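Local coordinates for lipoprotein signal peptidase (Staphylococcus aureus, PDB 6RYO) that probably cleaves the signal peptides from bacterial membrane prolipoproteins, as an aspartic endopeptidase embedded in the cell membrane, at residues T48-I51 / I52-M56; Q111-L114 / F115-V118. All blocks are in the same frame, centred on the assembly; numbering follows the deposited sequence.

How the contacts relate
Contact 1 (48-51 with 52-56) and contact 2 (111-114 with 115-118) are both local, made between residues a turn or so apart. Contact 1 is the C-terminal end of helix 31-55. Contact 2 is the start of helix 114-137. They lie on opposite sides of the chain's centre, with their own centres 34 Å apart and nearest atoms about 17 Å apart. Each meets a different monoolein molecule, consistent with surfaces that face lipid. Contact 1 is near the predicted catalytic pair: the side chain of Lys49 is about 6 Å from that of Asp142 and about 7 Å from that of Asp160. Contact 2 lies away from the annotated sites.

Contact 1 (T48-I51 / I52-M56); sequences TKYI and IATTM. With OLC ((2R)-2,3-dihydroxypropyl (9Z)-octadec-9-enoate), chain G.
Thr54 folds back on Tyr50, one turn earlier in the helix. Its CB stands 3.7 Å from Tyr50 O, and the two branches then part. OG1 sits between the backbone N and the carbonyl carbon (chi1 58°). From there it donates to Tyr50 O at 3.0 Å. Thr54 N also donates to Tyr50 O, from the other face of the carbonyl plane, so two bonds grip this oxygen. The methyl CG2 goes to the ring. It lies over one face of Tyr50, offset toward the rim, and is 3.5 Å from Tyr50 CZ. This is a CH-pi contact, 3.8 Å from CG2 to the ring centroid. The Tyr50 ring can meet it because CG is anti to the backbone N (chi1 178°).

These residues form the last turns of helix 31-55, most of which is predicted to span the membrane, and Met56 is the first to leave helical angles. The regular i to i+4 pattern holds at Ile52 N to Thr48 O, with an N-H...O angle of 163°. The next bond, Ala53 N to Lys49 O, is less straight.

Another side of the helix meets monoolein. Ile52 CD1 is 3.6 Å from C4 of the lipid, and Ile51 CG2 touches the same carbon at 3.8 Å. Ile52 also packs on Ile71 and Phe143 of the sheet. Lys49 NZ forms salt bridges with Asp45 and Asp133. Thr48 turns its hydroxyl back to Phe44 O and lays CG2 3.9 Å from lipid C7.

Contact 2 (Q111-L114 / F115-V118); sequences QYNL and FMQV. With OLC ((2R)-2,3-dihydroxypropyl (9Z)-octadec-9-enoate), chain D.
The Asn113 amide and the Phe115 ring are the flat groups here. Asn113 is the N-cap of helix 114-137, and its amide crosses the side chain of Met116. OD1 accepts from Met116 N at 3.1 Å. The N-H points well at the oxygen (165°), but the donor stands above the carbonyl plane, 58° out of it. ND2 has Met116 CE at 3.6 Å, brought there by bends in the methionine chain at chi2 and chi3. The Phe115 ring meets monoolein at its edge: lipid O23 lies in the ring plane, 3.3 Å from CD2. The Phe115 side chain also touches Leu169 and Ala173 of helix 158-174.

The first turn continues with Gln117 N to Asn113 O and Val118 N to Leu114 O. Gln117 CG passes 3.2 Å from Asn113 O. The side chain then runs out extended, and both ends of the amide of this buried residue have partners: NE2 donates to Ala110 O and Lys28 O, and OE1 accepts from Phe30 N. The bonds to Lys28 and Phe30 tie the helix start to the N-terminal residues. On the lipid side, Leu114 CD2 is 3.6 Å from monoolein O25, while its other methyl, CD1, rests 3.8 Å from Val118 CG2.

Contact 1 (T48-I51 / I52-M56)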
loop_
_atom_site.group_PDB
_atom_site.type_symbol
_atom_site.label_atom_id
_atom_site.label_comp_id
_atom_site.label_asym_id
_atom_site.label_seq_id
_atom_site.Cartn_x
_atom_site.Cartn_y
_atom_site.Cartn_z
ATOM N N THR A 48 -1.919 -11.600 4.645
ATOM C CA THR A 48 -0.683 -12.094 4.040
ATOM C C THR A 48 0.534 -11.708 4.873
ATOM O O THR A 48 1.436 -12.526 5.089
ATOM C CB THR A 48 -0.542 -11.562 2.614
ATOM O OG1 THR A 48 -0.783 -10.150 2.603
ATOM C CG2 THR A 48 -1.526 -12.258 1.682
ATOM N N LYS A 49 0.585 -10.452 5.329
ATOM C CA LYS A 49 1.647 -10.032 6.241
ATOM C C LYS A 49 1.717 -10.937 7.463
ATOM O O LYS A 49 2.807 -11.330 7.895
ATOM C CB LYS A 49 1.424 -8.584 6.679
ATOM C CG LYS A 49 1.870 -7.528 5.684
ATOM C CD LYS A 49 1.398 -6.156 6.131
ATOM C CE LYS A 49 2.059 -5.047 5.334
ATOM N NZ LYS A 49 1.503 -3.714 5.691
ATOM N N TYR A 50 0.559 -11.280 8.032
ATOM C CA TYR A 50 0.533 -12.087 9.244
ATOM C C TYR A 50 0.902 -13.539 8.971
ATOM O O TYR A 50 1.519 -14.188 9.824
ATOM C CB TYR A 50 -0.847 -12.005 9.896
ATOM C CG TYR A 50 -0.989 -12.854 11.137
ATOM C CD1 TYR A 50 -1.593 -14.104 11.083
ATOM C CD2 TYR A 50 -0.514 -12.408 12.363
ATOM C CE1 TYR A 50 -1.723 -14.883 12.217
ATOM C CE2 TYR A 50 -0.639 -13.181 13.502
ATOM C CZ TYR A 50 -1.245 -14.417 13.423
ATOM O OH TYR A 50 -1.369 -15.190 14.557
ATOM N N ILE A 51 0.525 -14.071 7.806
ATOM C CA ILE A 51 0.876 -15.450 7.479
ATOM C C ILE A 51 2.390 -15.603 7.395
ATOM O O ILE A 51 2.959 -16.583 7.891
ATOM C CB ILE A 51 0.186 -15.887 6.172
ATOM C CG1 ILE A 51 -1.333 -15.742 6.281
ATOM C CG2 ILE A 51 0.554 -17.318 5.828
ATOM C CD1 ILE A 51 -1.936 -16.412 7.490
ATOM N N ILE A 52 3.067 -14.625 6.786
ATOM C CA ILE A 52 4.521 -14.681 6.664
ATOM C C ILE A 52 5.181 -14.560 8.032
ATOM O O ILE A 52 6.202 -15.204 8.303
ATOM C CB ILE A 52 5.016 -13.584 5.701
ATOM C CG1 ILE A 52 4.286 -13.679 4.362
ATOM C CG2 ILE A 52 6.519 -13.687 5.499
ATOM C CD1 ILE A 52 4.325 -15.053 3.754
ATOM N N ALA A 53 4.612 -13.736 8.913
ATOM C CA ALA A 53 5.212 -13.517 10.225
ATOM C C ALA A 53 5.167 -14.767 11.094
ATOM O O ALA A 53 6.061 -14.976 11.922
ATOM C CB ALA A 53 4.513 -12.356 10.931
ATOM N N THR A 54 4.143 -15.606 10.930
ATOM C CA THR A 54 3.939 -16.748 11.812
ATOM C C THR A 54 4.387 -18.078 11.215
ATOM O O THR A 54 4.438 -19.076 11.943
ATOM C CB THR A 54 2.463 -16.844 12.212
ATOM O OG1 THR A 54 1.654 -16.964 11.036
ATOM C CG2 THR A 54 2.045 -15.599 12.974
ATOM N N THR A 55 4.714 -18.122 9.923
ATOM C CA THR A 55 5.187 -19.348 9.295
ATOM C C THR A 55 6.673 -19.340 8.981
ATOM O O THR A 55 7.222 -20.400 8.658
ATOM C CB THR A 55 4.418 -19.624 7.993
ATOM O OG1 THR A 55 4.176 -18.393 7.298
ATOM C CG2 THR A 55 3.103 -20.317 8.283
ATOM N N MET A 56 7.341 -18.193 9.069
ATOM C CA MET A 56 8.713 -18.071 8.602
ATOM C C MET A 56 9.540 -17.303 9.621
ATOM O O MET A 56 9.025 -16.764 10.604
ATOM C CB MET A 56 8.776 -17.372 7.238
ATOM C CG MET A 56 7.911 -18.015 6.166
ATOM S SD MET A 56 7.849 -17.035 4.657
ATOM C CE MET A 56 9.582 -17.003 4.208
HETATM C C10 OLC G . 1.104 -12.172 -3.854
HETATM C C9 OLC G . 0.813 -12.578 -2.634
HETATM C C11 OLC G . 2.089 -12.949 -4.725
HETATM C C8 OLC G . 1.447 -13.836 -2.044
HETATM C C24 OLC G . 6.705 -21.879 4.247
HETATM C C12 OLC G . 1.512 -13.105 -6.132
HETATM C C7 OLC G . 0.671 -14.249 -0.795
HETATM C C13 OLC G . 1.990 -11.960 -7.022
HETATM C C6 OLC G . 1.499 -15.214 0.053
HETATM C C5 OLC G . 0.583 -15.892 1.070
HETATM C C4 OLC G . 1.404 -16.463 2.224
HETATM C C3 OLC G . 2.023 -17.798 1.818
HETATM C C2 OLC G . 2.868 -18.340 2.970
HETATM C C21 OLC G . 4.735 -21.569 2.741
HETATM C C1 OLC G . 3.182 -19.813 2.721
HETATM C C22 OLC G . 5.413 -22.512 3.733
HETATM O O19 OLC G . 2.529 -20.429 1.945
HETATM O O25 OLC G . 7.501 -22.865 4.842
HETATM O O23 OLC G . 4.555 -22.760 4.810
HETATM O O20 OLC G . 4.232 -20.443 3.404
#

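Contact 2 (Q111-L114 / F115-V118)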
loop_
_atom_site.group_PDB
_atom_site.type_symbol
_atom_site.label_atom_id
_atom_site.label_comp_id
_atom_site.label_asym_id
_atom_site.label_seq_id
_atom_site.Cartn_x
_atom_site.Cartn_y
_atom_site.Cartn_z
ATOM N N GLN A 111 -16.054 13.751 -7.329
ATOM C CA GLN A 111 -17.489 13.542 -7.465
ATOM C C GLN A 111 -17.826 13.003 -8.849
ATOM O O GLN A 111 -17.225 13.397 -9.851
ATOM C CB GLN A 111 -18.243 14.847 -7.219
ATOM C CG GLN A 111 -17.842 15.565 -5.948
ATOM C CD GLN A 111 -17.524 17.024 -6.196
ATOM O OE1 GLN A 111 -16.966 17.379 -7.235
ATOM N NE2 GLN A 111 -17.885 17.881 -5.248
ATOM N N TYR A 112 -18.792 12.088 -8.894
ATOM C CA TYR A 112 -19.299 11.460 -10.113
ATOM C C TYR A 112 -18.210 10.755 -10.914
ATOM O O TYR A 112 -18.424 10.427 -12.089
ATOM C CB TYR A 112 -20.022 12.471 -11.013
ATOM C CG TYR A 112 -20.900 13.446 -10.267
ATOM C CD1 TYR A 112 -22.070 13.027 -9.648
ATOM C CD2 TYR A 112 -20.565 14.790 -10.192
ATOM C CE1 TYR A 112 -22.877 13.919 -8.968
ATOM C CE2 TYR A 112 -21.363 15.689 -9.517
ATOM C CZ TYR A 112 -22.519 15.250 -8.906
ATOM O OH TYR A 112 -23.317 16.144 -8.232
ATOM N N ASN A 113 -17.046 10.513 -10.317
ATOM C CA ASN A 113 -15.897 9.929 -11.003
ATOM C C ASN A 113 -15.518 8.652 -10.258
ATOM O O ASN A 113 -14.727 8.690 -9.312
ATOM C CB ASN A 113 -14.739 10.931 -11.059
ATOM C CG ASN A 113 -13.639 10.507 -12.011
ATOM O OD1 ASN A 113 -13.393 9.317 -12.207
ATOM N ND2 ASN A 113 -12.968 11.484 -12.608
ATOM N N LEU A 114 -16.088 7.520 -10.685
ATOM C CA LEU A 114 -15.780 6.248 -10.038
ATOM C C LEU A 114 -14.310 5.878 -10.208
ATOM O O LEU A 114 -13.699 5.304 -9.299
ATOM C CB LEU A 114 -16.678 5.144 -10.595
ATOM C CG LEU A 114 -16.421 3.720 -10.098
ATOM C CD1 LEU A 114 -16.556 3.652 -8.587
ATOM C CD2 LEU A 114 -17.371 2.736 -10.767
ATOM N N PHE A 115 -13.729 6.195 -11.368
ATOM C CA PHE A 115 -12.341 5.832 -11.641
ATOM C C PHE A 115 -11.394 6.420 -10.601
ATOM O O PHE A 115 -10.540 5.715 -10.052
ATOM C CB PHE A 115 -11.948 6.292 -13.046
ATOM C CG PHE A 115 -10.518 6.010 -13.401
ATOM C CD1 PHE A 115 -9.548 6.989 -13.258
ATOM C CD2 PHE A 115 -10.142 4.767 -13.881
ATOM C CE1 PHE A 115 -8.231 6.732 -13.584
ATOM C CE2 PHE A 115 -8.828 4.503 -14.210
ATOM C CZ PHE A 115 -7.871 5.488 -14.062
ATOM N N MET A 116 -11.522 7.719 -10.325
ATOM C CA MET A 116 -10.640 8.347 -9.347
ATOM C C MET A 116 -10.968 7.894 -7.930
ATOM O O MET A 116 -10.063 7.729 -7.103
ATOM C CB MET A 116 -10.725 9.870 -9.456
ATOM C CG MET A 116 -9.977 10.445 -10.645
ATOM S SD MET A 116 -9.338 12.099 -10.314
ATOM C CE MET A 116 -10.857 13.037 -10.164
ATOM N N GLN A 117 -12.255 7.703 -7.630
ATOM C CA GLN A 117 -12.642 7.224 -6.306
ATOM C C GLN A 117 -12.053 5.846 -6.022
ATOM O O GLN A 117 -11.650 5.556 -4.889
ATOM C CB GLN A 117 -14.165 7.202 -6.184
ATOM C CG GLN A 117 -14.807 8.585 -6.147
ATOM C CD GLN A 117 -16.312 8.529 -5.971
ATOM O OE1 GLN A 117 -16.871 7.487 -5.630
ATOM N NE2 GLN A 117 -16.977 9.654 -6.207
ATOM N N VAL A 118 -12.005 4.979 -7.037
ATOM C CA VAL A 118 -11.322 3.694 -6.891
ATOM C C VAL A 118 -9.833 3.914 -6.649
ATOM O O VAL A 118 -9.217 3.256 -5.801
ATOM C CB VAL A 118 -11.567 2.810 -8.129
ATOM C CG1 VAL A 118 -10.656 1.587 -8.107
ATOM C CG2 VAL A 118 -13.027 2.385 -8.197
HETATM C C10 OLC D . -2.368 -6.989 -10.690
HETATM C C9 OLC D . -3.500 -6.357 -10.453
HETATM C C11 OLC D . -1.628 -6.770 -12.008
HETATM C C8 OLC D . -4.075 -5.407 -11.501
HETATM C C24 OLC D . -14.733 1.571 -13.126
HETATM C C7 OLC D . -5.059 -4.441 -10.845
HETATM C C6 OLC D . -5.355 -3.296 -11.811
HETATM C C5 OLC D . -6.513 -2.462 -11.270
HETATM C C4 OLC D . -7.132 -1.649 -12.405
HETATM C C3 OLC D . -8.652 -1.720 -12.288
HETATM C C2 OLC D . -9.290 -0.655 -13.177
HETATM C C21 OLC D . -12.388 0.863 -12.666
HETATM C C1 OLC D . -10.155 0.267 -12.319
HETATM C C22 OLC D . -13.271 1.782 -13.501
HETATM O O19 OLC D . -10.078 0.227 -11.136
HETATM O O25 OLC D . -15.528 2.444 -13.879
HETATM O O23 OLC D . -12.916 3.114 -13.255
HETATM O O20 OLC D . -11.046 1.156 -12.928
#